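Pbp related beta-lactamase (Pyrococcus abyssi, PDB 2QMI) is an archaeal peptidase, probably of the serine type, related to penicillin-binding proteins and beta-lactamases, that assembles into a self-compartmentalizing octamer and probably cleaves peptides in its interior. Local coordinates at residues 198-201 with 202-205. Residues are numbered along the deposited sequence; the frame is centred on the assembly and turned at random.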
ATOM      1  N   TYR A 198      32.437 -16.027 -32.313  1.00 22.88           N
ATOM      2  CA  TYR A 198      32.769 -16.974 -31.247  1.00 24.16           C
ATOM      3  C   TYR A 198      31.653 -17.848 -30.664  1.00 24.41           C
ATOM      4  O   TYR A 198      30.467 -17.658 -30.943  1.00 24.97           O
ATOM      5  CB  TYR A 198      33.394 -16.212 -30.082  1.00 24.47           C
ATOM      6  CG  TYR A 198      34.400 -15.133 -30.448  1.00 25.34           C
ATOM      7  CD1 TYR A 198      35.722 -15.455 -30.773  1.00 26.37           C
ATOM      8  CD2 TYR A 198      34.043 -13.785 -30.411  1.00 25.87           C
ATOM      9  CE1 TYR A 198      36.666 -14.459 -31.045  1.00 25.91           C
ATOM     10  CE2 TYR A 198      34.977 -12.785 -30.680  1.00 26.86           C
ATOM     11  CZ  TYR A 198      36.284 -13.128 -30.994  1.00 26.68           C
ATOM     12  OH  TYR A 198      37.200 -12.135 -31.254  1.00 27.24           O
ATOM     13  N   PHE A 199      32.073 -18.790 -29.819  1.00 24.14           N
ATOM     14  CA  PHE A 199      31.189 -19.707 -29.096  1.00 23.44           C
ATOM     15  C   PHE A 199      31.517 -19.653 -27.606  1.00 24.26           C
ATOM     16  O   PHE A 199      30.626 -19.588 -26.756  1.00 22.16           O
ATOM     17  CB  PHE A 199      31.387 -21.152 -29.570  1.00 22.78           C
ATOM     18  CG  PHE A 199      30.504 -21.546 -30.714  1.00 22.79           C
ATOM     19  CD1 PHE A 199      29.123 -21.622 -30.546  1.00 22.13           C
ATOM     20  CD2 PHE A 199      31.048 -21.848 -31.956  1.00 21.51           C
ATOM     21  CE1 PHE A 199      28.296 -21.995 -31.600  1.00 22.26           C
ATOM     22  CE2 PHE A 199      30.229 -22.222 -33.016  1.00 21.93           C
ATOM     23  CZ  PHE A 199      28.849 -22.296 -32.839  1.00 21.85           C
ATOM     24  N   PHE A 200      32.815 -19.679 -27.308  1.00 25.59           N
ATOM     25  CA  PHE A 200      33.314 -19.683 -25.937  1.00 25.38           C
ATOM     26  C   PHE A 200      33.510 -18.292 -25.333  1.00 25.78           C
ATOM     27  O   PHE A 200      34.082 -17.394 -25.961  1.00 24.59           O
ATOM     28  CB  PHE A 200      34.628 -20.464 -25.887  1.00 25.57           C
ATOM     29  CG  PHE A 200      34.562 -21.801 -26.579  1.00 26.70           C
ATOM     30  CD1 PHE A 200      33.714 -22.804 -26.110  1.00 26.94           C
ATOM     31  CD2 PHE A 200      35.330 -22.052 -27.715  1.00 27.51           C
ATOM     32  CE1 PHE A 200      33.630 -24.033 -26.755  1.00 26.30           C
ATOM     33  CE2 PHE A 200      35.250 -23.286 -28.372  1.00 26.68           C
ATOM     34  CZ  PHE A 200      34.394 -24.275 -27.883  1.00 26.42           C
ATOM     35  N   LYS A 201      33.026 -18.140 -24.102  1.00 23.98           N
ATOM     36  CA  LYS A 201      33.109 -16.894 -23.354  1.00 24.30           C
ATOM     37  C   LYS A 201      34.534 -16.398 -23.177  1.00 24.22           C
ATOM     38  O   LYS A 201      34.780 -15.191 -23.118  1.00 23.42           O
ATOM     39  CB  LYS A 201      32.476 -17.087 -21.980  1.00 25.12           C
ATOM     40  CG  LYS A 201      33.092 -18.229 -21.184  1.00 27.00           C
ATOM     41  CD  LYS A 201      32.485 -18.305 -19.786  1.00 27.80           C
ATOM     42  CE  LYS A 201      31.008 -18.666 -19.854  1.00 28.06           C
ATOM     43  NZ  LYS A 201      30.805 -20.067 -20.345  1.00 26.01           N
ATOM     44  N   GLU A 202      35.473 -17.333 -23.082  1.00 24.04           N
ATOM     45  CA  GLU A 202      36.874 -16.983 -22.906  1.00 25.39           C
ATOM     46  C   GLU A 202      37.393 -16.145 -24.084  1.00 24.87           C
ATOM     47  O   GLU A 202      38.158 -15.200 -23.889  1.00 24.09           O
ATOM     48  CB  GLU A 202      37.722 -18.257 -22.721  1.00 24.77           C
ATOM     49  CG  GLU A 202      37.414 -19.020 -21.427  1.00 27.87           C
ATOM     50  CD  GLU A 202      36.454 -20.200 -21.628  1.00 30.14           C
ATOM     51  OE1 GLU A 202      35.505 -20.089 -22.434  1.00 29.49           O
ATOM     52  OE2 GLU A 202      36.649 -21.244 -20.960  1.00 31.64           O
ATOM     53  N   GLU A 203      36.968 -16.493 -25.297  1.00 24.11           N
ATOM     54  CA  GLU A 203      37.368 -15.764 -26.501  1.00 24.94           C
ATOM     55  C   GLU A 203      36.687 -14.389 -26.555  1.00 24.36           C
ATOM     56  O   GLU A 203      37.265 -13.408 -27.029  1.00 25.39           O
ATOM     57  CB  GLU A 203      36.958 -16.541 -27.757  1.00 27.49           C
ATOM     58  CG  GLU A 203      37.371 -18.001 -27.811  1.00 30.35           C
ATOM     59  CD  GLU A 203      36.884 -18.679 -29.085  1.00 33.16           C
ATOM     60  OE1 GLU A 203      35.646 -18.876 -29.241  1.00 31.89           O
ATOM     61  OE2 GLU A 203      37.744 -19.007 -29.943  1.00 35.46           O
ATOM     62  N   VAL A 204      35.453 -14.324 -26.063  1.00 23.01           N
ATOM     63  CA  VAL A 204      34.671 -13.088 -26.078  1.00 21.59           C
ATOM     64  C   VAL A 204      35.131 -12.031 -25.072  1.00 22.78           C
ATOM     65  O   VAL A 204      35.096 -10.833 -25.364  1.00 21.66           O
ATOM     66  CB  VAL A 204      33.176 -13.404 -25.841  1.00 19.85           C
ATOM     67  CG1 VAL A 204      32.367 -12.122 -25.719  1.00 18.42           C
ATOM     68  CG2 VAL A 204      32.652 -14.262 -26.990  1.00 19.48           C
ATOM     69  N   GLU A 205      35.561 -12.468 -23.894  1.00 23.36           N
ATOM     70  CA  GLU A 205      36.008 -11.530 -22.869  1.00 26.24           C
ATOM     71  C   GLU A 205      37.352 -10.908 -23.225  1.00 26.20           C
ATOM     72  O   GLU A 205      37.800  -9.963 -22.569  1.00 25.66           O
ATOM     73  CB  GLU A 205      36.086 -12.227 -21.507  1.00 28.00           C
ATOM     74  CG  GLU A 205      37.152 -13.307 -21.397  1.00 33.50           C
ATOM     75  CD  GLU A 205      36.999 -14.146 -20.126  1.00 37.30           C
ATOM     76  OE1 GLU A 205      37.855 -15.036 -19.877  1.00 37.69           O
ATOM     77  OE2 GLU A 205      36.012 -13.918 -19.383  1.00 38.63           O
TER
HETATM   78  O   HOH W   1      39.119 -12.667 -28.498  1.00 36.90           O
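At the start of the short helix 201-204 in the beta-lactamase-like domain, the chain folds back so that Tyr198, in the loop leading in, packs on Glu203 and Val204 of the first turn. The two ortho carbons of the Tyr198 ring divide the work: CD1 lies 3.4 Å from Glu203 CB, and CD2 lies 3.7 Å from Val204 CG2, which approaches obliquely. With CG of Tyr198 anti to its own carbonyl carbon (chi1 -42°), the ring reaches over the turn, and Glu203 O sits above one face toward the rim. A water joins the two, donating to Glu203 O and bonding weakly to Tyr198 OH, whose stronger partner is Asp207 OD2. Phe200 occupies the N-cap position, but its phenyl side chain cannot cap; its carbonyl instead takes two weak bonds, i to i+3 from Glu203 N at 3.1 Å and i to i+4 from Val204 N at 3.4 Å. The next i to i+4 bond, Glu205 N to Lys201 O at 2.9 Å, is shorter, with an N-H...O angle of 154°. Glu203 extends its chain back over the incoming loop, bringing OE1 within 3.5 Å of Phe200 CD2, while OE2 forms a long, weak ion pair with Lys185 of helix 180-189. Lys201 bends at its last two torsions, and its NZ makes a weak hydrogen bond to the Arg46 carbonyl of a second subunit. Glu202 and Glu203, beside the helix N-terminus, probably interact favourably with its partial positive charge, while Tyr198 combines apolar ring contacts with a hydroxyl kept for polar partners.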